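Local coordinates for putative peptide ABC-transport system periplasmic peptide-binding protein (Campylobacter jejuni, PDB 4OEV) that binds nickel in the periplasm, here together with oxalate, and probably hands it to an ABC-type importer for uptake into the cell, at residues D49-W54 against Y63-R68; F79-V84 against V110-P115. One frame throughout, in Å; residues are numbered along the deposited sequence.

Contact 1 of 2, residues D49-W54 against Y63-R68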
# COMPACT_ATOMS: atom_id res chain seq x y z
N ASP A 49 -9.35 19.36 4.71
CA ASP A 49 -9.36 18.80 6.05
C ASP A 49 -8.76 19.81 7.00
O ASP A 49 -9.46 20.73 7.41
CB ASP A 49 -8.62 17.44 6.13
CG ASP A 49 -8.90 16.74 7.46
OD1 ASP A 49 -9.48 17.45 8.34
OD2 ASP A 49 -8.55 15.55 7.65
N LEU A 50 -7.48 19.73 7.33
CA LEU A 50 -6.91 20.78 8.18
C LEU A 50 -6.80 22.07 7.40
O LEU A 50 -6.83 23.18 7.98
CB LEU A 50 -5.55 20.39 8.74
CG LEU A 50 -5.53 19.33 9.84
CD1 LEU A 50 -4.07 18.99 10.22
CD2 LEU A 50 -6.34 19.78 11.07
N ALA A 51 -6.70 21.95 6.08
CA ALA A 51 -6.66 23.15 5.23
C ALA A 51 -8.07 23.47 4.71
O ALA A 51 -8.75 22.56 4.23
CB ALA A 51 -5.69 22.97 4.09
N LYS A 52 -8.51 24.74 4.84
CA LYS A 52 -9.82 25.16 4.33
C LYS A 52 -9.89 25.28 2.80
O LYS A 52 -10.91 24.95 2.19
CB LYS A 52 -10.22 26.57 4.92
CG LYS A 52 -10.37 26.66 6.45
CD LYS A 52 -10.77 28.08 6.96
CE LYS A 52 -11.40 28.00 8.39
NZ LYS A 52 -12.07 29.24 8.93
N SER A 53 -8.81 25.79 2.18
CA SER A 53 -8.72 25.90 0.71
C SER A 53 -7.28 26.13 0.26
O SER A 53 -6.36 26.24 1.07
CB SER A 53 -9.58 27.02 0.16
OG SER A 53 -8.96 28.29 0.37
N TRP A 54 -7.12 26.17 -1.06
CA TRP A 54 -5.80 26.30 -1.68
C TRP A 54 -5.91 26.76 -3.15
O TRP A 54 -6.88 26.44 -3.84
CB TRP A 54 -5.03 24.97 -1.59
CG TRP A 54 -5.78 23.77 -2.10
CD1 TRP A 54 -5.82 23.30 -3.38
CD2 TRP A 54 -6.65 22.90 -1.34
NE1 TRP A 54 -6.63 22.18 -3.46
CE2 TRP A 54 -7.16 21.94 -2.22
CE3 TRP A 54 -7.01 22.85 0.00
CZ2 TRP A 54 -8.02 20.93 -1.79
CZ3 TRP A 54 -7.90 21.87 0.42
CH2 TRP A 54 -8.39 20.93 -0.47
N TYR A 63 2.02 26.84 -4.33
CA TYR A 63 0.81 26.43 -3.60
C TYR A 63 0.53 27.38 -2.49
O TYR A 63 1.30 27.45 -1.53
CB TYR A 63 0.96 25.02 -2.99
CG TYR A 63 0.89 23.89 -3.99
CD1 TYR A 63 -0.13 22.96 -3.95
CD2 TYR A 63 1.85 23.77 -4.99
CE1 TYR A 63 -0.20 21.92 -4.87
CE2 TYR A 63 1.78 22.76 -5.91
CZ TYR A 63 0.76 21.83 -5.84
OH TYR A 63 0.70 20.85 -6.79
N ASP A 64 -0.61 28.07 -2.57
CA ASP A 64 -1.05 28.91 -1.47
C ASP A 64 -2.10 28.14 -0.69
O ASP A 64 -3.15 27.82 -1.26
CB ASP A 64 -1.64 30.24 -1.95
CG ASP A 64 -0.56 31.24 -2.37
OD1 ASP A 64 0.07 31.84 -1.48
OD2 ASP A 64 -0.39 31.43 -3.59
N ILE A 65 -1.80 27.79 0.56
CA ILE A 65 -2.73 26.96 1.34
C ILE A 65 -3.28 27.72 2.55
O ILE A 65 -2.50 28.29 3.32
CB ILE A 65 -2.08 25.67 1.80
CG1 ILE A 65 -1.54 24.92 0.60
CG2 ILE A 65 -3.09 24.81 2.57
CD1 ILE A 65 -1.11 23.52 0.91
N PHE A 66 -4.61 27.71 2.71
CA PHE A 66 -5.32 28.43 3.79
C PHE A 66 -5.93 27.45 4.81
O PHE A 66 -6.69 26.53 4.46
CB PHE A 66 -6.38 29.33 3.16
CG PHE A 66 -5.82 30.28 2.14
CD1 PHE A 66 -5.24 31.49 2.52
CD2 PHE A 66 -5.84 29.96 0.79
CE1 PHE A 66 -4.68 32.34 1.57
CE2 PHE A 66 -5.30 30.78 -0.15
CZ PHE A 66 -4.72 31.99 0.23
N LEU A 67 -5.55 27.63 6.08
CA LEU A 67 -5.80 26.64 7.13
C LEU A 67 -7.01 26.94 8.01
O LEU A 67 -7.39 28.11 8.13
CB LEU A 67 -4.58 26.55 8.01
CG LEU A 67 -3.30 26.40 7.18
CD1 LEU A 67 -2.11 26.42 8.08
CD2 LEU A 67 -3.39 25.04 6.41
N ARG A 68 -7.57 25.91 8.67
CA ARG A 68 -8.59 26.15 9.70
C ARG A 68 -7.94 26.82 10.92
O ARG A 68 -6.78 26.53 11.23
CB ARG A 68 -9.29 24.85 10.12
CG ARG A 68 -9.94 24.12 8.97
CD ARG A 68 -10.73 22.84 9.43
NE ARG A 68 -11.69 23.13 10.53
CZ ARG A 68 -12.92 22.62 10.62
NH1 ARG A 68 -13.71 22.93 11.65
NH2 ARG A 68 -13.40 21.83 9.67
O HOH W 1 -12.30 21.12 6.51
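Lys52 and Arg68 lay their aliphatic parts across each other at about a right angle, Lys52 CG against Arg68 CG at 3.6 Å, with Lys52 CD and CE running over the Leu67 carbonyl and Arg68 CA. The Lys52 chain is extended beyond CG, whereas Arg68 bends at chi3 (53°), and its NE stays 6.3 Å from Lys52 NZ. Arg68 CD packs on Asp49 O at 3.2 Å, and a water in the guanidinium plane donates to Asp49 O and is weakly held by Arg68 NH2. Arg68 NH1 forms a salt bridge to Asp70. Strands 51-56 and 62-67 form an antiparallel beta hairpin, with 51-56 an outermost strand of a four-stranded sheet. A classic beta bulge interrupts the pairing: Lys52 and Ser53 both face Phe66, whose O takes a 3.2 Å bond from Ser53 N and a weak one from Lys52 N. Phe66 N returns a bond to Ser53 O, and Arg68 N reaches Leu50 O at 2.9 Å, almost straight at 177°. Ser53 OG sits obliquely to the Phe66 ring, 3.6 Å from its CD2, and the same ring stacks with His117. On the face carrying Ile65 and Trp54, Ile65 CG2 presses on Ala51 CB at 3.5 Å, while Leu67 CD2 reaches that methyl too. Trp54 meets the other strand near its backbone: CA makes a 3.1 Å CA-H...O contact to Asp64 O, and CB lies on Ile65 CG1. With CG between backbone N and carbonyl carbon (chi1 52°), the indole turns toward its own strand, its edge to Ala51 O in the ring plane.

Contact 2 of 2, residues F79-V84 against V110-P115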
# COMPACT_ATOMS: atom_id res chain seq x y z
N PHE A 79 -3.43 24.30 16.54
CA PHE A 79 -2.76 23.92 15.31
C PHE A 79 -2.59 25.19 14.49
O PHE A 79 -3.55 25.93 14.33
CB PHE A 79 -3.58 22.88 14.53
CG PHE A 79 -3.15 22.71 13.11
CD1 PHE A 79 -2.00 22.00 12.79
CD2 PHE A 79 -3.91 23.25 12.08
CE1 PHE A 79 -1.59 21.86 11.50
CE2 PHE A 79 -3.52 23.08 10.78
CZ PHE A 79 -2.35 22.38 10.48
N SER A 80 -1.36 25.43 14.01
CA SER A 80 -1.02 26.64 13.27
C SER A 80 -0.19 26.40 12.02
O SER A 80 0.21 25.27 11.72
CB SER A 80 -0.23 27.59 14.17
OG SER A 80 0.90 26.94 14.73
N ALA A 81 0.10 27.47 11.29
CA ALA A 81 1.03 27.37 10.16
C ALA A 81 2.37 26.85 10.61
O ALA A 81 3.06 26.16 9.82
CB ALA A 81 1.20 28.72 9.46
N ASP A 82 2.74 27.11 11.87
CA ASP A 82 4.01 26.61 12.44
C ASP A 82 4.20 25.11 12.20
O ASP A 82 5.28 24.65 11.86
CB ASP A 82 4.05 26.84 13.94
CG ASP A 82 4.45 28.26 14.31
OD1 ASP A 82 4.51 29.13 13.41
OD2 ASP A 82 4.62 28.49 15.53
N ASP A 83 3.14 24.36 12.46
CA ASP A 83 3.14 22.88 12.31
C ASP A 83 3.31 22.42 10.90
O ASP A 83 3.97 21.41 10.62
CB ASP A 83 1.83 22.34 12.86
CG ASP A 83 1.66 22.64 14.32
OD1 ASP A 83 2.59 22.30 15.08
OD2 ASP A 83 0.62 23.23 14.68
N VAL A 84 2.67 23.13 9.99
CA VAL A 84 2.66 22.77 8.62
C VAL A 84 4.06 22.93 8.03
O VAL A 84 4.54 22.07 7.29
CB VAL A 84 1.65 23.59 7.85
CG1 VAL A 84 1.68 23.27 6.38
CG2 VAL A 84 0.24 23.35 8.43
N VAL A 110 8.91 26.72 2.12
CA VAL A 110 7.61 26.86 2.79
C VAL A 110 7.58 28.20 3.53
O VAL A 110 8.34 28.40 4.47
CB VAL A 110 7.35 25.76 3.80
CG1 VAL A 110 5.98 25.93 4.43
CG2 VAL A 110 7.51 24.34 3.14
N GLU A 111 6.73 29.12 3.07
CA GLU A 111 6.64 30.49 3.67
C GLU A 111 5.35 30.67 4.46
O GLU A 111 4.27 30.59 3.87
CB GLU A 111 6.66 31.57 2.60
CG GLU A 111 7.86 31.71 1.68
CD GLU A 111 7.51 32.63 0.52
OE1 GLU A 111 7.65 32.18 -0.65
OE2 GLU A 111 7.05 33.79 0.79
N ILE A 112 5.44 30.99 5.75
CA ILE A 112 4.26 31.34 6.55
C ILE A 112 3.95 32.83 6.30
O ILE A 112 4.73 33.67 6.73
CB ILE A 112 4.53 31.07 8.05
CG1 ILE A 112 4.78 29.57 8.27
CG2 ILE A 112 3.36 31.58 8.91
CD1 ILE A 112 5.45 29.19 9.60
N LEU A 113 2.89 33.15 5.53
CA LEU A 113 2.60 34.58 5.18
C LEU A 113 1.59 35.20 6.15
O LEU A 113 1.54 36.44 6.33
CB LEU A 113 2.13 34.72 3.71
CG LEU A 113 3.20 34.41 2.62
CD1 LEU A 113 2.65 34.26 1.19
CD2 LEU A 113 4.35 35.40 2.63
N ASN A 114 0.75 34.36 6.75
CA ASN A 114 -0.11 34.79 7.86
C ASN A 114 -0.44 33.47 8.63
O ASN A 114 -0.14 32.37 8.14
CB ASN A 114 -1.35 35.62 7.39
CG ASN A 114 -2.47 34.80 6.76
OD1 ASN A 114 -2.96 33.82 7.35
ND2 ASN A 114 -2.93 35.23 5.58
N PRO A 115 -0.97 33.57 9.86
CA PRO A 115 -1.07 32.39 10.74
C PRO A 115 -1.93 31.22 10.20
O PRO A 115 -1.95 30.12 10.78
CB PRO A 115 -1.70 32.97 12.01
CG PRO A 115 -1.19 34.40 12.02
CD PRO A 115 -1.22 34.83 10.60
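Ile112, on the edge strand 107-114, points its side chain at the first turn of helix 81-92, a helix-on-sheet contact made near the helix N-terminus. CB starts toward the helix and splits into two branches that take different partners. CG2, anti to the backbone N, presses on the methyl of Ala81, with Ile112 CG2 and Ala81 CB 3.6 Å apart. CG1 leaves on the side of the backbone N (chi1 -63°) and meets the same methyl at a slightly longer distance. Ile112 CD1, the tip, lies 3.9 Å from both Ala81 O and Asp82 OD1, with the aspartate side chain crossing the isoleucine at about a right angle. The Ala81 methyl also packs on Val118 of the neighbouring strand 117-122, while Ile112 touches Lys85 one turn further along the helix.

The helix start is fixed by a capping box. Ser80 at the N-cap accepts weakly from Asp82 N through OG, and Asp83 OD2 takes Ser80 N at 3.0 Å, approached on its anti side. Asp83 OD2 also binds Trp73 NE1, and OD1 binds Lys140 N, so both carboxylate oxygens are engaged. Beyond Ile112, a classic beta bulge at Leu113 and Asn114, facing His117, brings the chain to Pro115, whose carbonyl reaches the helix start: Ala81 N gives a weak bond of 3.4 Å to Pro115 O, with an angle of 146° at the hydrogen.

In the fold
The two contacts come in series along the chain, contact 1 closing before contact 2 opens, their centres about 10 Å apart. Both reach one antiparallel sheet with strand order 51-56, 62-67, 117-122, 107-114: contact 1 pairs the strands at one edge, and contact 2 sets helix 81-92, which follows strand 62-67, against the strand at the other. They join where Leu67 CD1 packs on Val84 CG2 (3.9 Å) and Leu50 CD1 on Phe79 CZ (3.8 Å). Their centres lie about 26 Å (contact 1) and 30 Å (contact 2) from the chain centre. Hairpin, helix and far edge strand thus make one peripheral region within the family 5 solute-binding range, contact 2 lying away from the nickel site.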